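Local coordinates for oxidoreductase, 2OG-Fe oxygenase family protein, putative, expressed (Oryza sativa subsp. japonica, PDB 5XOI), which probably acts as an iron(II)- and 2-oxoglutarate-dependent dioxygenase of the AlkB family, the deposited chain being its oxygenase domain, at residues His22-Gln33 / Trp212-Arg220; Leu35-Tyr43 / Arg75-Pro83. All coordinates share one frame; numbering follows the deposited sequence.

Contact 1: His22-Gln33 / Trp212-Arg220; sequences HDDQVDIIRRCQ and WLTDEAKLR
Val26 and Ala217 mark the point where helix 22-33 and helix 212-217 lie closest, their CA atoms 5.3 Å apart; the two axes cross at -49° with a closest approach of 9.7 Å. Val26 is a knob in a hole formed by Trp212, Leu213, Glu216 and Ala217. One turn on, Ile29 lays CG2 against Ala217 CB (3.7 Å) and reaches with CD1 to Leu219. At the N-terminal end the His22 imidazole lies over the six-membered ring of Trp212 in an offset stack, planes 17° apart. His22 CG stands anti to the backbone N (chi1 173°), which carries the ring out over the indole and lets NE2 donate to Glu216 OE1 at 2.7 Å, on the syn side of the carboxylate. The imidazole is thus fixed by one face and one nitrogen, and the carboxylate would probably favour its protonation. Leu213 CB backs the other face of the indole. At the far end Gln33 NE2 donates to Ala217 O at 3.1 Å, more weakly to Lys218 O, and to a water that also accepts from Arg220 N, holding the chain at Lys218, where phi turns positive. Beneath this pair lies the major sheet, where Ile29 rests on Leu224 of strand 223-229 and Leu160 of strand 155-161; Gln25 OE1 hydrogen-bonds Ser184 OG in a loop, and helix 87-106 flanks the side of Ile28.

Contact 2: Leu35-Tyr43 / Arg75-Pro83; sequences LGIGSGGFY and RPFDGAQPP
The Arg75 guanidinium lies flat against the backbone of Gly40, whose CA sits 3.4 Å above its plane, while Phe77 CZ sits over the rim of the opposite face. Bends at chi2 and chi3 fold the arginine back, bringing NE and NH2 side-on to the carboxylate of Asp78 and turning NH1 to Gly41 O. Arg75 NH1 donates to Gly41 O at 2.8 Å (153°), in the carbonyl plane; NH2 adds a weak bond to the same oxygen. In the salt bridge Arg75 NH2 meets Asp78 OD2 at 2.9 Å and NE the syn lone pair of OD1. Replacing Arg75 by a leucine would probably leave Asp78 without its countercharge and Gly41 O without its strong donor. Phe77 turns an edge to the face of Tyr43 in an inclined edge-to-face contact, planes 51° apart and Phe77 CZ 3.7 Å from Tyr43 CG; the Tyr43 ring stands nearly upright to the guanidinium. Elsewhere in the contact, Ala80 CB packs on Gly40 N (3.5 Å), and the Leu35 and Pro83 side chains run past each other in opposite directions, Leu35 CD1 3.9 Å from Pro83 CB. Water joins Gly40 N to Asp78 OD2. Gly40 has positive phi, and a side chain there would press on Gln81 O. The arrangement pairs a type II turn, Gly38 to Gly41, with an Asx turn (Asp78 OD1 to Ala80 N), the Asp78-held arginine reaching from its own loop to the turn carbonyl Gly41 O.

Both contacts draw on helix 22-37: contact 1 uses its first three turns, contact 2 its C-terminal end and the loop beyond. Their centres are about 21 Å apart, yet they touch where Cys32 O meets Phe42 CE2 at 3.8 Å. Along the chain contact 2 is nested within the loop closed by contact 1, which brings together segments 179 residues apart. Contact 1 packs over strands 155-161 and 223-229 of the major sheet of the double-stranded beta-helix (jelly-roll) core, contact 2 beside strand 55-59, one of its two edge strands. The helix therefore ties the sheet's middle to its edge. Of the 2-oxoglutarate-binding residues, whose ligand is absent here, the Arg223 and Arg48 side chains lie about 7 Å from those of Leu219 and Tyr43, respectively.

Contact 1: His22-Gln33 / Trp212-Arg220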
# COMPACT_ATOMS: atom_id res chain seq x y z
N HIS A 22 8.01 13.81 8.47
CA HIS A 22 9.44 13.49 8.47
C HIS A 22 9.76 12.35 9.42
O HIS A 22 10.30 11.30 9.01
CB HIS A 22 10.23 14.76 8.86
CG HIS A 22 11.70 14.54 9.07
ND1 HIS A 22 12.66 15.25 8.37
CD2 HIS A 22 12.38 13.73 9.91
CE1 HIS A 22 13.86 14.86 8.76
NE2 HIS A 22 13.72 13.94 9.69
N ASP A 23 9.48 12.54 10.71
CA ASP A 23 9.89 11.57 11.71
C ASP A 23 9.11 10.27 11.56
O ASP A 23 9.61 9.20 11.93
CB ASP A 23 9.73 12.14 13.12
CG ASP A 23 10.94 12.97 13.56
OD1 ASP A 23 12.02 12.84 12.95
OD2 ASP A 23 10.81 13.75 14.54
N ASP A 24 7.89 10.35 11.03
CA ASP A 24 7.10 9.14 10.82
C ASP A 24 7.69 8.27 9.72
O ASP A 24 7.71 7.05 9.84
CB ASP A 24 5.66 9.49 10.48
CG ASP A 24 4.94 10.10 11.66
OD1 ASP A 24 5.37 9.83 12.81
OD2 ASP A 24 3.97 10.85 11.44
N GLN A 25 8.17 8.89 8.62
CA GLN A 25 8.84 8.12 7.58
C GLN A 25 10.07 7.43 8.13
O GLN A 25 10.32 6.24 7.87
CB GLN A 25 9.21 9.03 6.40
CG GLN A 25 8.04 9.50 5.56
CD GLN A 25 8.49 10.19 4.29
OE1 GLN A 25 9.22 9.62 3.47
NE2 GLN A 25 8.07 11.44 4.11
N VAL A 26 10.88 8.16 8.90
CA VAL A 26 12.05 7.54 9.50
C VAL A 26 11.64 6.40 10.43
O VAL A 26 12.22 5.31 10.40
CB VAL A 26 12.89 8.59 10.24
CG1 VAL A 26 14.09 7.92 10.92
CG2 VAL A 26 13.34 9.65 9.26
N ASP A 27 10.61 6.64 11.24
CA ASP A 27 10.16 5.63 12.19
C ASP A 27 9.62 4.40 11.46
O ASP A 27 9.86 3.27 11.90
CB ASP A 27 9.08 6.23 13.10
CG ASP A 27 8.63 5.28 14.18
OD1 ASP A 27 9.49 4.62 14.81
OD2 ASP A 27 7.41 5.22 14.43
N ILE A 28 8.92 4.62 10.35
CA ILE A 28 8.35 3.50 9.60
C ILE A 28 9.46 2.64 9.02
O ILE A 28 9.42 1.41 9.11
CB ILE A 28 7.39 4.00 8.51
CG1 ILE A 28 6.09 4.53 9.13
CG2 ILE A 28 7.06 2.88 7.53
CD1 ILE A 28 5.33 5.47 8.23
N ILE A 29 10.48 3.28 8.42
CA ILE A 29 11.62 2.54 7.89
C ILE A 29 12.33 1.78 8.99
O ILE A 29 12.63 0.59 8.85
CB ILE A 29 12.60 3.50 7.18
CG1 ILE A 29 11.94 4.21 5.98
CG2 ILE A 29 13.89 2.74 6.77
CD1 ILE A 29 11.59 3.29 4.83
N ARG A 30 12.62 2.46 10.11
CA ARG A 30 13.37 1.80 11.18
C ARG A 30 12.61 0.60 11.73
O ARG A 30 13.20 -0.47 11.95
CB ARG A 30 13.70 2.81 12.27
CG ARG A 30 14.85 3.74 11.90
CD ARG A 30 15.20 4.69 13.04
NE ARG A 30 16.32 5.57 12.71
CZ ARG A 30 16.50 6.78 13.24
NH1 ARG A 30 15.62 7.25 14.12
NH2 ARG A 30 17.54 7.52 12.88
N ARG A 31 11.29 0.73 11.93
CA ARG A 31 10.51 -0.41 12.42
C ARG A 31 10.50 -1.56 11.42
O ARG A 31 10.62 -2.72 11.80
CB ARG A 31 9.08 0.01 12.73
CG ARG A 31 8.94 0.88 13.98
CD ARG A 31 7.51 1.38 14.09
NE ARG A 31 7.32 2.26 15.24
CZ ARG A 31 6.81 1.87 16.40
NH1 ARG A 31 6.46 0.60 16.58
NH2 ARG A 31 6.67 2.74 17.39
N CYS A 32 10.36 -1.24 10.13
CA CYS A 32 10.35 -2.28 9.10
C CYS A 32 11.72 -2.90 8.90
O CYS A 32 11.82 -4.09 8.58
CB CYS A 32 9.82 -1.68 7.80
SG CYS A 32 8.06 -1.36 7.76
N GLN A 33 12.80 -2.13 9.10
CA GLN A 33 14.13 -2.71 9.04
C GLN A 33 14.31 -3.78 10.11
O GLN A 33 14.86 -4.85 9.85
CB GLN A 33 15.20 -1.63 9.18
CG GLN A 33 15.37 -0.78 7.95
CD GLN A 33 16.28 0.40 8.19
OE1 GLN A 33 16.36 0.91 9.31
NE2 GLN A 33 16.95 0.86 7.14
N TRP A 212 17.55 13.28 2.83
CA TRP A 212 17.43 13.25 4.28
C TRP A 212 16.90 11.91 4.77
O TRP A 212 17.32 11.42 5.83
CB TRP A 212 16.53 14.40 4.76
CG TRP A 212 15.13 14.32 4.26
CD1 TRP A 212 14.61 14.94 3.17
CD2 TRP A 212 14.05 13.57 4.84
NE1 TRP A 212 13.28 14.64 3.02
CE2 TRP A 212 12.91 13.80 4.04
CE3 TRP A 212 13.93 12.75 5.97
CZ2 TRP A 212 11.67 13.21 4.32
CZ3 TRP A 212 12.70 12.17 6.24
CH2 TRP A 212 11.59 12.41 5.42
N LEU A 213 16.01 11.28 4.01
CA LEU A 213 15.47 9.99 4.43
C LEU A 213 16.50 8.88 4.26
O LEU A 213 16.68 8.04 5.15
CB LEU A 213 14.20 9.68 3.65
CG LEU A 213 13.53 8.36 4.03
CD1 LEU A 213 13.18 8.38 5.52
CD2 LEU A 213 12.30 8.10 3.16
N THR A 214 17.19 8.86 3.12
CA THR A 214 18.25 7.88 2.92
C THR A 214 19.30 8.00 4.02
O THR A 214 19.77 6.98 4.54
CB THR A 214 18.90 8.10 1.55
OG1 THR A 214 17.92 7.89 0.53
CG2 THR A 214 20.07 7.15 1.35
N ASP A 215 19.62 9.23 4.41
CA ASP A 215 20.68 9.48 5.39
C ASP A 215 20.21 9.15 6.81
O ASP A 215 20.93 8.49 7.56
CB ASP A 215 21.12 10.94 5.33
CG ASP A 215 22.17 11.20 4.26
OD1 ASP A 215 22.49 10.27 3.48
OD2 ASP A 215 22.67 12.34 4.20
N GLU A 216 19.04 9.64 7.20
CA GLU A 216 18.62 9.46 8.58
C GLU A 216 18.15 8.04 8.85
O GLU A 216 18.43 7.48 9.92
CB GLU A 216 17.52 10.47 8.93
CG GLU A 216 18.00 11.91 8.89
CD GLU A 216 16.92 12.90 9.29
OE1 GLU A 216 15.96 12.47 9.98
OE2 GLU A 216 17.04 14.09 8.92
N ALA A 217 17.46 7.42 7.90
CA ALA A 217 16.93 6.07 8.07
C ALA A 217 17.87 4.99 7.56
O ALA A 217 17.56 3.80 7.73
CB ALA A 217 15.58 5.94 7.35
N LYS A 218 19.01 5.36 6.97
CA LYS A 218 19.93 4.40 6.36
C LYS A 218 19.20 3.47 5.39
O LYS A 218 19.32 2.24 5.45
CB LYS A 218 20.70 3.61 7.42
CG LYS A 218 21.57 4.47 8.34
CD LYS A 218 22.44 5.43 7.54
CE LYS A 218 23.14 6.45 8.44
NZ LYS A 218 23.56 7.68 7.68
N LEU A 219 18.43 4.07 4.49
CA LEU A 219 17.59 3.34 3.56
C LEU A 219 18.41 2.82 2.38
O LEU A 219 19.13 3.58 1.74
CB LEU A 219 16.47 4.24 3.04
CG LEU A 219 15.04 3.73 2.89
CD1 LEU A 219 14.42 4.43 1.68
CD2 LEU A 219 14.96 2.22 2.74
N ARG A 220 18.26 1.53 2.08
CA ARG A 220 18.92 0.96 0.91
C ARG A 220 18.22 1.40 -0.37
O ARG A 220 17.06 1.82 -0.33
CB ARG A 220 18.92 -0.56 1.01
CG ARG A 220 17.54 -1.15 1.06
CD ARG A 220 17.58 -2.63 1.39
NE ARG A 220 18.21 -3.41 0.33
CZ ARG A 220 18.09 -4.73 0.21
NH1 ARG A 220 17.37 -5.40 1.09
NH2 ARG A 220 18.69 -5.37 -0.78
O HOH W 1 17.25 -0.33 4.38

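Contact 2: Leu35-Tyr43 / Arg75-Pro83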
# COMPACT_ATOMS: atom_id res chain seq x y z
N LEU A 35 11.79 -5.36 12.10
CA LEU A 35 10.85 -6.45 11.89
C LEU A 35 11.23 -7.29 10.68
O LEU A 35 11.00 -8.51 10.66
CB LEU A 35 9.43 -5.90 11.73
CG LEU A 35 8.81 -5.12 12.90
CD1 LEU A 35 7.35 -4.88 12.63
CD2 LEU A 35 8.99 -5.87 14.22
N GLY A 36 11.82 -6.65 9.66
CA GLY A 36 12.16 -7.33 8.42
C GLY A 36 13.26 -8.37 8.52
O GLY A 36 13.33 -9.27 7.68
N ILE A 37 14.13 -8.27 9.54
CA ILE A 37 15.21 -9.24 9.70
C ILE A 37 14.91 -10.30 10.74
O ILE A 37 15.60 -11.33 10.78
CB ILE A 37 16.56 -8.55 10.03
CG1 ILE A 37 16.38 -7.54 11.17
CG2 ILE A 37 17.14 -7.85 8.81
CD1 ILE A 37 17.62 -6.72 11.45
N GLY A 38 13.90 -10.09 11.58
CA GLY A 38 13.55 -11.05 12.62
C GLY A 38 12.62 -12.14 12.12
O GLY A 38 12.44 -12.36 10.92
N SER A 39 12.04 -12.86 13.09
CA SER A 39 11.08 -13.91 12.78
C SER A 39 9.89 -13.34 12.02
O SER A 39 9.33 -12.31 12.40
CB SER A 39 10.62 -14.59 14.08
OG SER A 39 9.75 -15.67 13.81
N GLY A 40 9.49 -14.02 10.95
CA GLY A 40 8.42 -13.49 10.13
C GLY A 40 8.81 -12.30 9.29
O GLY A 40 7.94 -11.50 8.93
N GLY A 41 10.10 -12.16 8.97
CA GLY A 41 10.60 -11.05 8.19
C GLY A 41 10.47 -11.26 6.69
O GLY A 41 9.76 -12.14 6.21
N PHE A 42 11.22 -10.44 5.95
CA PHE A 42 11.09 -10.41 4.50
C PHE A 42 11.48 -11.74 3.86
O PHE A 42 12.40 -12.43 4.32
CB PHE A 42 11.98 -9.31 3.92
CG PHE A 42 11.39 -7.92 4.05
CD1 PHE A 42 10.43 -7.48 3.17
CD2 PHE A 42 11.81 -7.07 5.06
CE1 PHE A 42 9.89 -6.19 3.29
CE2 PHE A 42 11.28 -5.81 5.19
CZ PHE A 42 10.31 -5.37 4.30
N TYR A 43 10.76 -12.10 2.80
CA TYR A 43 11.13 -13.25 1.98
C TYR A 43 10.72 -12.97 0.55
O TYR A 43 9.92 -12.07 0.28
CB TYR A 43 10.47 -14.55 2.45
CG TYR A 43 8.96 -14.60 2.27
CD1 TYR A 43 8.12 -13.95 3.16
CD2 TYR A 43 8.39 -15.32 1.21
CE1 TYR A 43 6.75 -14.00 3.03
CE2 TYR A 43 7.00 -15.38 1.06
CZ TYR A 43 6.19 -14.72 1.98
OH TYR A 43 4.83 -14.77 1.87
N ARG A 75 2.87 -17.91 8.53
CA ARG A 75 3.40 -18.27 7.22
C ARG A 75 3.55 -19.78 7.15
O ARG A 75 4.19 -20.37 8.03
CB ARG A 75 4.75 -17.61 6.96
CG ARG A 75 4.72 -16.12 6.77
CD ARG A 75 5.60 -15.47 7.82
NE ARG A 75 7.02 -15.80 7.67
CZ ARG A 75 7.93 -15.00 7.10
NH1 ARG A 75 7.57 -13.83 6.60
NH2 ARG A 75 9.19 -15.38 7.04
N PRO A 76 2.97 -20.45 6.15
CA PRO A 76 3.10 -21.91 6.08
C PRO A 76 4.53 -22.41 5.96
O PRO A 76 4.88 -23.40 6.61
CB PRO A 76 2.27 -22.28 4.84
CG PRO A 76 1.28 -21.20 4.73
CD PRO A 76 1.99 -19.94 5.18
N PHE A 77 5.38 -21.73 5.17
CA PHE A 77 6.67 -22.32 4.83
C PHE A 77 7.63 -22.37 6.01
O PHE A 77 8.50 -23.25 6.06
CB PHE A 77 7.31 -21.58 3.65
CG PHE A 77 7.69 -20.15 3.96
CD1 PHE A 77 6.79 -19.12 3.76
CD2 PHE A 77 8.97 -19.85 4.40
CE1 PHE A 77 7.15 -17.81 4.03
CE2 PHE A 77 9.33 -18.54 4.67
CZ PHE A 77 8.42 -17.53 4.49
N ASP A 78 7.52 -21.45 6.98
CA ASP A 78 8.38 -21.51 8.16
C ASP A 78 7.64 -21.43 9.48
O ASP A 78 8.29 -21.42 10.53
CB ASP A 78 9.48 -20.43 8.10
CG ASP A 78 8.94 -18.99 8.14
OD1 ASP A 78 7.72 -18.78 8.25
OD2 ASP A 78 9.77 -18.05 8.05
N GLY A 79 6.30 -21.41 9.47
CA GLY A 79 5.55 -21.38 10.71
C GLY A 79 5.61 -20.09 11.50
O GLY A 79 5.04 -20.04 12.60
N ALA A 80 6.25 -19.04 10.99
CA ALA A 80 6.38 -17.81 11.76
C ALA A 80 5.07 -17.05 11.84
O ALA A 80 4.33 -16.94 10.85
CB ALA A 80 7.45 -16.90 11.15
N GLN A 81 4.78 -16.51 13.01
CA GLN A 81 3.64 -15.59 13.09
C GLN A 81 4.09 -14.18 12.72
O GLN A 81 5.16 -13.75 13.14
CB GLN A 81 3.04 -15.59 14.49
CG GLN A 81 1.87 -14.64 14.65
CD GLN A 81 1.18 -14.77 16.00
OE1 GLN A 81 1.27 -15.80 16.65
NE2 GLN A 81 0.48 -13.71 16.41
N PRO A 82 3.31 -13.46 11.93
CA PRO A 82 3.70 -12.10 11.58
C PRO A 82 3.70 -11.21 12.80
O PRO A 82 2.92 -11.42 13.75
CB PRO A 82 2.63 -11.67 10.56
CG PRO A 82 1.57 -12.73 10.58
CD PRO A 82 2.18 -13.96 11.12
N PRO A 83 4.58 -10.22 12.86
CA PRO A 83 4.46 -9.17 13.87
C PRO A 83 3.09 -8.52 13.78
O PRO A 83 2.47 -8.50 12.71
CB PRO A 83 5.57 -8.18 13.51
CG PRO A 83 6.55 -8.98 12.67
CD PRO A 83 5.71 -9.98 11.93
O HOH W 2 7.77 -13.32 14.77
O HOH W 3 10.84 -16.40 10.02
O HOH W 4 11.88 -14.83 5.97